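Local coordinates for alginate lyase (Aplysia kurodai, PDB 5GMT), which acts on alginate as a polysaccharide lyase of family 14 with polymannuronate specificity, probably breaking the chain by beta-elimination, at residues 95-100 / 111-116; 138-143 / 241-246. All coordinates share one frame; numbering follows the deposited sequence.

Contact 1 (95-100 / 111-116); sequences LKYDVY and KLPGLF
The hydroxyl of Y97 donates its proton to the backbone carbonyl of P113, with OH 2.7 Å from O. It arrives in the plane of the carbonyl, on a lone pair, at a C=O...donor angle of 132°, and the acceptor lies at the edge of the phenol ring, near its plane. With CG between the backbone N and the carbonyl carbon (chi1 57°), Y97 reaches across from its own strand to the proline. Y97 CE1 meets P113 CB at 3.8 Å, while OH lies 3.5 Å from P113 CD and also touches L112 CB at 3.7 Å. Within the two segments the phenol oxygen is bonded to one carbonyl and touches the aliphatic carbons of L112 and P113. A phenylalanine here would probably keep much of the ring packing but leave the buried P113 carbonyl without this donor. Beside the tyrosine, L95 CB rests on L115 CD2 at 3.7 Å. L95 CD2 comes over the backbone of G114, 3.8 Å from its C; G114 has no side chain, and a CB there would point away from strand 95-100. The two segments run nearly antiparallel, at 166°, but their axes stay 7.9 Å apart, so side chains join them, without backbone-to-backbone hydrogen bonds. Strands 92-102 and 110-118 belong to different sheets, which pack face to face here. I270 and F265 of strand 261-272 touch L95 and P113 respectively, and M242 and F244 of strand 238-247 do the same from the other sheet.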
ATOM      1  N   LEU A  95       7.869   5.542   0.984  1.00  7.60           N
ATOM      2  CA  LEU A  95       7.962   4.156   0.530  1.00  5.50           C
ATOM      3  C   LEU A  95       8.134   4.140  -0.972  1.00  6.33           C
ATOM      4  O   LEU A  95       7.385   4.807  -1.676  1.00  8.46           O
ATOM      5  CB  LEU A  95       6.704   3.375   0.902  1.00  9.05           C
ATOM      6  CG  LEU A  95       6.587   1.962   0.330  1.00  7.79           C
ATOM      7  CD1 LEU A  95       7.667   1.072   0.932  1.00  8.07           C
ATOM      8  CD2 LEU A  95       5.199   1.366   0.595  1.00  6.27           C
ATOM      9  N   LYS A  96       9.106   3.380  -1.466  1.00  6.03           N
ATOM     10  CA  LYS A  96       9.269   3.209  -2.909  1.00  7.65           C
ATOM     11  C   LYS A  96       9.279   1.734  -3.218  1.00  7.26           C
ATOM     12  O   LYS A  96       9.801   0.962  -2.434  1.00  7.06           O
ATOM     13  CB  LYS A  96      10.571   3.829  -3.406  1.00 11.41           C
ATOM     14  CG  LYS A  96      10.678   5.328  -3.214  1.00 10.06           C
ATOM     15  CD  LYS A  96      11.963   5.859  -3.824  1.00 15.64           C
ATOM     16  CE  LYS A  96      12.111   7.338  -3.548  1.00 22.68           C
ATOM     17  NZ  LYS A  96      13.328   7.907  -4.203  1.00 28.78           N
ATOM     18  N   TYR A  97       8.715   1.347  -4.359  1.00  6.80           N
ATOM     19  CA  TYR A  97       8.891  -0.001  -4.873  1.00  7.49           C
ATOM     20  C   TYR A  97       8.536  -0.009  -6.345  1.00  8.82           C
ATOM     21  O   TYR A  97       7.852   0.892  -6.820  1.00  8.21           O
ATOM     22  CB  TYR A  97       8.048  -1.034  -4.115  1.00  6.36           C
ATOM     23  CG  TYR A  97       6.551  -0.797  -4.081  1.00  6.37           C
ATOM     24  CD1 TYR A  97       5.970  -0.078  -3.041  1.00  7.85           C
ATOM     25  CD2 TYR A  97       5.717  -1.303  -5.074  1.00  5.75           C
ATOM     26  CE1 TYR A  97       4.579   0.134  -2.986  1.00  7.52           C
ATOM     27  CE2 TYR A  97       4.333  -1.100  -5.029  1.00  8.95           C
ATOM     28  CZ  TYR A  97       3.771  -0.379  -3.979  1.00  7.58           C
ATOM     29  OH  TYR A  97       2.398  -0.175  -3.924  1.00  7.75           O
ATOM     30  N   ASP A  98       9.029  -1.017  -7.054  1.00  7.39           N
ATOM     31  CA  ASP A  98       8.642  -1.260  -8.430  1.00  6.97           C
ATOM     32  C   ASP A  98       7.627  -2.391  -8.474  1.00  6.08           C
ATOM     33  O   ASP A  98       7.798  -3.398  -7.790  1.00  6.59           O
ATOM     34  CB  ASP A  98       9.857  -1.640  -9.288  1.00  7.17           C
ATOM     35  CG  ASP A  98      10.892  -0.538  -9.367  1.00 11.99           C
ATOM     36  OD1 ASP A  98      10.540   0.661  -9.235  1.00 10.20           O
ATOM     37  OD2 ASP A  98      12.072  -0.885  -9.583  1.00 12.71           O
ATOM     38  N   VAL A  99       6.580  -2.235  -9.279  1.00  7.60           N
ATOM     39  CA  VAL A  99       5.637  -3.330  -9.490  1.00  7.05           C
ATOM     40  C   VAL A  99       5.332  -3.546 -10.980  1.00  8.89           C
ATOM     41  O   VAL A  99       5.106  -2.590 -11.728  1.00  7.16           O
ATOM     42  CB  VAL A  99       4.319  -3.089  -8.705  1.00  6.42           C
ATOM     43  CG1 VAL A  99       3.683  -1.752  -9.092  1.00 11.17           C
ATOM     44  CG2 VAL A  99       3.339  -4.227  -8.907  1.00  6.65           C
ATOM     45  N   TYR A 100       5.361  -4.814 -11.391  1.00  6.55           N
ATOM     46  CA  TYR A 100       4.963  -5.243 -12.730  1.00  9.42           C
ATOM     47  C   TYR A 100       3.589  -5.911 -12.682  1.00  7.31           C
ATOM     48  O   TYR A 100       3.361  -6.788 -11.850  1.00  9.95           O
ATOM     49  CB  TYR A 100       6.003  -6.224 -13.298  1.00  8.05           C
ATOM     50  CG  TYR A 100       5.826  -6.568 -14.762  1.00 10.12           C
ATOM     51  CD1 TYR A 100       4.903  -7.523 -15.172  1.00 12.14           C
ATOM     52  CD2 TYR A 100       6.613  -5.959 -15.730  1.00 10.41           C
ATOM     53  CE1 TYR A 100       4.749  -7.844 -16.524  1.00  9.68           C
ATOM     54  CE2 TYR A 100       6.467  -6.271 -17.078  1.00 10.60           C
ATOM     55  CZ  TYR A 100       5.538  -7.214 -17.465  1.00 12.83           C
ATOM     56  OH  TYR A 100       5.403  -7.516 -18.809  1.00 16.03           O
ATOM     57  N   LYS A 111      -5.849  -4.348  -4.121  1.00  6.25           N
ATOM     58  CA  LYS A 111      -4.932  -3.673  -3.198  1.00  6.45           C
ATOM     59  C   LYS A 111      -3.488  -3.688  -3.661  1.00  6.43           C
ATOM     60  O   LYS A 111      -3.068  -4.616  -4.347  1.00  5.70           O
ATOM     61  CB  LYS A 111      -5.021  -4.323  -1.817  1.00  5.04           C
ATOM     62  CG  LYS A 111      -6.021  -3.656  -0.854  1.00  5.66           C
ATOM     63  CD  LYS A 111      -7.423  -3.671  -1.412  1.00  9.82           C
ATOM     64  CE  LYS A 111      -8.451  -3.187  -0.393  1.00 10.87           C
ATOM     65  NZ  LYS A 111      -9.814  -3.114  -1.019  1.00  8.63           N
ATOM     66  N   LEU A 112      -2.744  -2.652  -3.271  1.00  7.18           N
ATOM     67  CA  LEU A 112      -1.288  -2.583  -3.447  1.00  7.13           C
ATOM     68  C   LEU A 112      -0.650  -2.072  -2.159  1.00  7.06           C
ATOM     69  O   LEU A 112      -1.307  -1.372  -1.372  1.00  6.05           O
ATOM     70  CB  LEU A 112      -0.927  -1.662  -4.619  1.00  6.84           C
ATOM     71  CG  LEU A 112      -1.298  -2.136  -6.020  1.00  6.65           C
ATOM     72  CD1 LEU A 112      -1.138  -0.958  -6.989  1.00  6.59           C
ATOM     73  CD2 LEU A 112      -0.423  -3.326  -6.467  1.00  7.00           C
ATOM     74  N   PRO A 113       0.632  -2.400  -1.932  1.00  6.59           N
ATOM     75  CA  PRO A 113       1.324  -1.982  -0.703  1.00  4.44           C
ATOM     76  C   PRO A 113       1.379  -0.471  -0.489  1.00  5.59           C
ATOM     77  O   PRO A 113       1.542   0.278  -1.452  1.00  6.52           O
ATOM     78  CB  PRO A 113       2.748  -2.529  -0.904  1.00  4.75           C
ATOM     79  CG  PRO A 113       2.561  -3.714  -1.779  1.00  6.87           C
ATOM     80  CD  PRO A 113       1.465  -3.308  -2.742  1.00  6.21           C
ATOM     81  N   GLY A 114       1.275  -0.051   0.774  1.00  6.06           N
ATOM     82  CA  GLY A 114       1.411   1.340   1.162  1.00  3.99           C
ATOM     83  C   GLY A 114       1.944   1.413   2.583  1.00  6.58           C
ATOM     84  O   GLY A 114       2.269   0.389   3.168  1.00  6.64           O
ATOM     85  N   LEU A 115       2.049   2.617   3.139  1.00  6.72           N
ATOM     86  CA  LEU A 115       2.532   2.767   4.514  1.00  5.39           C
ATOM     87  C   LEU A 115       1.383   2.627   5.525  1.00  5.01           C
ATOM     88  O   LEU A 115       0.210   2.706   5.156  1.00  5.14           O
ATOM     89  CB  LEU A 115       3.228   4.122   4.685  1.00  5.10           C
ATOM     90  CG  LEU A 115       4.527   4.276   3.879  1.00  5.90           C
ATOM     91  CD1 LEU A 115       5.046   5.715   3.921  1.00  5.44           C
ATOM     92  CD2 LEU A 115       5.579   3.303   4.408  1.00  5.83           C
ATOM     93  N   PHE A 116       1.738   2.442   6.798  1.00  6.15           N
ATOM     94  CA  PHE A 116       0.771   2.400   7.898  1.00  6.58           C
ATOM     95  C   PHE A 116       1.430   2.913   9.177  1.00  4.44           C
ATOM     96  O   PHE A 116       2.650   3.050   9.238  1.00  4.83           O
ATOM     97  CB  PHE A 116       0.248   0.969   8.115  1.00  4.34           C
ATOM     98  CG  PHE A 116       1.181   0.104   8.907  1.00  6.51           C
ATOM     99  CD1 PHE A 116       2.337  -0.388   8.330  1.00  4.47           C
ATOM    100  CD2 PHE A 116       0.901  -0.222  10.236  1.00  5.62           C
ATOM    101  CE1 PHE A 116       3.223  -1.180   9.065  1.00  8.04           C
ATOM    102  CE2 PHE A 116       1.770  -1.015  10.969  1.00  5.57           C
ATOM    103  CZ  PHE A 116       2.930  -1.503  10.383  1.00  5.89           C
TER

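Contact 2 (138-143 / 241-246); sequences SLRLMW and GMFFST
Segments 138-143 and 241-246 run in the same general direction, their axes 41° apart and 7.7 Å at closest approach, with R140 and F243 facing each other across the contact. R140 is the main bridge. Its chain leaves with CG anti to the carbonyl carbon and bends at chi3, which lays the guanidinium almost flat against the F243 ring, the two planes only 16° apart. R140 CD sits over the F243 face, 3.8 Å from the ring centroid, as a CH-pi contact. R140 NE lies farther out, 3.4 Å from F243 CE2 at the rim. The far end of the same chain turns to S245: R140 NH1 donates to S245 OG over 3.1 Å, nearly straight at 163° and with the acceptor in the guanidinium plane. Ring and hydroxyl together probably help to hold the tilt and rotation of the guanidinium. S245 CB adds to this grip by packing 3.4 Å from R140 CD, on the F243 face that also receives the arginine. At the edge of the F243 ring lies S138 CB, 3.9 Å from CD2; the serine OG is bonded to the C127 carbonyl. Y80 also stacks on F243. At the other end, T246 OG1 meets the edge of the W143 indole at CZ3, 3.9 Å away, while its polar partners are Y63 OH and the K111 carbonyl; W143 NE1 is bonded to the F106 carbonyl. Both strands are antiparallel neighbours of strand 110-118, so this is packing between alternate strands on one face of a twisted sheet, as in the beta-jelly-roll sandwich of the concanavalin-like polysaccharide lyases.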
ATOM      1  N   SER A 138      -4.024   3.469   7.889  1.00  5.92           N
ATOM      2  CA  SER A 138      -3.339   2.710   6.848  1.00  4.77           C
ATOM      3  C   SER A 138      -3.499   3.409   5.517  1.00  7.49           C
ATOM      4  O   SER A 138      -4.552   3.987   5.232  1.00  6.42           O
ATOM      5  CB  SER A 138      -3.853   1.266   6.780  1.00  7.50           C
ATOM      6  OG  SER A 138      -5.196   1.194   6.340  1.00  7.68           O
ATOM      7  N   LEU A 139      -2.442   3.352   4.709  1.00  5.99           N
ATOM      8  CA  LEU A 139      -2.383   4.125   3.484  1.00  5.86           C
ATOM      9  C   LEU A 139      -1.927   3.265   2.315  1.00  9.09           C
ATOM     10  O   LEU A 139      -1.002   3.626   1.587  1.00  8.14           O
ATOM     11  CB  LEU A 139      -1.448   5.327   3.659  1.00  6.19           C
ATOM     12  CG  LEU A 139      -1.838   6.288   4.797  1.00  7.74           C
ATOM     13  CD1 LEU A 139      -0.698   7.263   5.146  1.00  6.20           C
ATOM     14  CD2 LEU A 139      -3.140   7.044   4.477  1.00  6.07           C
ATOM     15  N   ARG A 140      -2.570   2.117   2.152  1.00  6.11           N
ATOM     16  CA  ARG A 140      -2.393   1.310   0.942  1.00  3.34           C
ATOM     17  C   ARG A 140      -2.797   2.072  -0.324  1.00  5.53           C
ATOM     18  O   ARG A 140      -3.478   3.096  -0.267  1.00  5.82           O
ATOM     19  CB  ARG A 140      -3.212   0.027   1.039  1.00  6.00           C
ATOM     20  CG  ARG A 140      -2.751  -0.907   2.136  1.00  5.45           C
ATOM     21  CD  ARG A 140      -3.711  -2.063   2.260  1.00  9.30           C
ATOM     22  NE  ARG A 140      -4.987  -1.657   2.856  1.00  5.95           N
ATOM     23  CZ  ARG A 140      -5.995  -2.479   3.116  1.00  7.98           C
ATOM     24  NH1 ARG A 140      -5.895  -3.782   2.849  1.00  7.94           N
ATOM     25  NH2 ARG A 140      -7.111  -1.991   3.651  1.00  7.75           N
ATOM     26  N   LEU A 141      -2.338   1.573  -1.466  1.00  4.85           N
ATOM     27  CA  LEU A 141      -2.839   2.036  -2.756  1.00  7.28           C
ATOM     28  C   LEU A 141      -3.879   1.034  -3.225  1.00  6.77           C
ATOM     29  O   LEU A 141      -3.957  -0.085  -2.704  1.00  5.15           O
ATOM     30  CB  LEU A 141      -1.702   2.180  -3.776  1.00  7.23           C
ATOM     31  CG  LEU A 141      -0.876   3.474  -3.806  1.00  7.42           C
ATOM     32  CD1 LEU A 141      -0.209   3.721  -2.470  1.00 11.48           C
ATOM     33  CD2 LEU A 141       0.182   3.399  -4.916  1.00  7.26           C
ATOM     34  N   MET A 142      -4.707   1.432  -4.180  1.00  8.41           N
ATOM     35  CA  MET A 142      -5.583   0.477  -4.840  1.00  5.64           C
ATOM     36  C   MET A 142      -5.526   0.708  -6.330  1.00  8.41           C
ATOM     37  O   MET A 142      -5.237   1.819  -6.766  1.00  7.74           O
ATOM     38  CB  MET A 142      -7.033   0.597  -4.352  1.00  8.72           C
ATOM     39  CG  MET A 142      -7.357  -0.251  -3.128  1.00  7.31           C
ATOM     40  SD  MET A 142      -9.138  -0.426  -2.844  1.00  7.19           S
ATOM     41  CE  MET A 142      -9.644  -1.349  -4.292  1.00  8.10           C
ATOM     42  N   TRP A 143      -5.763  -0.342  -7.110  1.00  7.69           N
ATOM     43  CA  TRP A 143      -6.141  -0.128  -8.501  1.00  8.24           C
ATOM     44  C   TRP A 143      -7.649  -0.239  -8.570  1.00 10.86           C
ATOM     45  O   TRP A 143      -8.306  -0.702  -7.627  1.00  7.60           O
ATOM     46  CB  TRP A 143      -5.458  -1.115  -9.465  1.00  6.56           C
ATOM     47  CG  TRP A 143      -5.964  -2.537  -9.421  1.00  7.61           C
ATOM     48  CD1 TRP A 143      -7.055  -3.054 -10.077  1.00  7.33           C
ATOM     49  CD2 TRP A 143      -5.376  -3.628  -8.706  1.00  9.47           C
ATOM     50  NE1 TRP A 143      -7.188  -4.394  -9.792  1.00  8.05           N
ATOM     51  CE2 TRP A 143      -6.164  -4.773  -8.960  1.00  8.55           C
ATOM     52  CE3 TRP A 143      -4.258  -3.747  -7.871  1.00  8.49           C
ATOM     53  CZ2 TRP A 143      -5.873  -6.019  -8.403  1.00 10.55           C
ATOM     54  CZ3 TRP A 143      -3.966  -4.991  -7.326  1.00 10.24           C
ATOM     55  CH2 TRP A 143      -4.775  -6.109  -7.591  1.00  9.45           C
ATOM     56  N   GLY A 241       5.815   1.526   9.181  1.00  6.76           N
ATOM     57  CA  GLY A 241       6.415   0.746   8.118  1.00  7.11           C
ATOM     58  C   GLY A 241       5.479   0.471   6.967  1.00  6.63           C
ATOM     59  O   GLY A 241       4.559   1.240   6.722  1.00  6.37           O
ATOM     60  N   MET A 242       5.708  -0.649   6.283  1.00  6.67           N
ATOM     61  CA  MET A 242       4.964  -0.984   5.074  1.00  5.26           C
ATOM     62  C   MET A 242       3.876  -2.011   5.342  1.00  5.73           C
ATOM     63  O   MET A 242       4.130  -3.054   5.957  1.00  8.46           O
ATOM     64  CB  MET A 242       5.891  -1.530   3.987  1.00  7.27           C
ATOM     65  CG  MET A 242       5.123  -1.935   2.716  1.00  7.47           C
ATOM     66  SD  MET A 242       6.129  -2.701   1.427  1.00  7.36           S
ATOM     67  CE  MET A 242       6.810  -4.104   2.299  1.00  8.64           C
ATOM     68  N   PHE A 243       2.670  -1.699   4.877  1.00  4.91           N
ATOM     69  CA  PHE A 243       1.545  -2.633   4.879  1.00  5.84           C
ATOM     70  C   PHE A 243       1.539  -3.289   3.507  1.00  5.38           C
ATOM     71  O   PHE A 243       1.011  -2.725   2.563  1.00  4.72           O
ATOM     72  CB  PHE A 243       0.245  -1.872   5.223  1.00  5.17           C
ATOM     73  CG  PHE A 243      -1.008  -2.722   5.300  1.00  5.99           C
ATOM     74  CD1 PHE A 243      -0.954  -4.103   5.320  1.00  8.03           C
ATOM     75  CD2 PHE A 243      -2.238  -2.105   5.523  1.00  7.32           C
ATOM     76  CE1 PHE A 243      -2.129  -4.858   5.421  1.00 10.88           C
ATOM     77  CE2 PHE A 243      -3.410  -2.853   5.655  1.00 10.03           C
ATOM     78  CZ  PHE A 243      -3.358  -4.215   5.604  1.00  9.24           C
ATOM     79  N   PHE A 244       2.198  -4.443   3.391  1.00  6.47           N
ATOM     80  CA  PHE A 244       2.159  -5.177   2.127  1.00  5.50           C
ATOM     81  C   PHE A 244       0.804  -5.843   2.031  1.00  5.67           C
ATOM     82  O   PHE A 244       0.427  -6.633   2.892  1.00  5.92           O
ATOM     83  CB  PHE A 244       3.280  -6.214   2.003  1.00  6.78           C
ATOM     84  CG  PHE A 244       3.350  -6.853   0.633  1.00  5.82           C
ATOM     85  CD1 PHE A 244       4.167  -6.315  -0.354  1.00  6.03           C
ATOM     86  CD2 PHE A 244       2.580  -7.967   0.327  1.00  7.04           C
ATOM     87  CE1 PHE A 244       4.229  -6.889  -1.626  1.00  6.04           C
ATOM     88  CE2 PHE A 244       2.641  -8.547  -0.950  1.00  5.76           C
ATOM     89  CZ  PHE A 244       3.464  -8.000  -1.915  1.00  4.24           C
ATOM     90  N   SER A 245       0.067  -5.519   0.977  1.00  5.22           N
ATOM     91  CA  SER A 245      -1.309  -5.972   0.861  1.00  5.79           C
ATOM     92  C   SER A 245      -1.669  -6.004  -0.613  1.00  6.39           C
ATOM     93  O   SER A 245      -1.587  -4.985  -1.269  1.00  6.62           O
ATOM     94  CB  SER A 245      -2.232  -5.024   1.628  1.00  5.09           C
ATOM     95  OG  SER A 245      -3.572  -5.458   1.612  1.00  7.91           O
ATOM     96  N   THR A 246      -2.040  -7.164  -1.142  1.00  5.90           N
ATOM     97  CA  THR A 246      -2.471  -7.213  -2.536  1.00  4.07           C
ATOM     98  C   THR A 246      -3.375  -8.430  -2.777  1.00  6.48           C
ATOM     99  O   THR A 246      -3.064  -9.572  -2.402  1.00  6.10           O
ATOM    100  CB  THR A 246      -1.242  -7.204  -3.511  1.00  4.42           C
ATOM    101  OG1 THR A 246      -1.680  -6.957  -4.856  1.00  7.31           O
ATOM    102  CG2 THR A 246      -0.446  -8.515  -3.445  1.00  7.48           C
TER

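Both contacts are buried near the middle of the chain, their centres 6 Å apart, and strand 110-118 ties them together. Contact 1 joins that strand to a strand of the other sheet, whereas contact 2 links the two strands that flank it within its own sheet. Backbone bonds make the join: G114 O probably accepts from F243 N, and L115 O from L139 N. Their chemistry differs accordingly. The inter-sheet contact is mostly aliphatic, with one phenol-to-carbonyl bond, while the contact within the sheet gathers an arginine, aromatic rings and hydroxyls. L139 and L141, alternating with R140, turn instead to strand 191-199 of the other sheet.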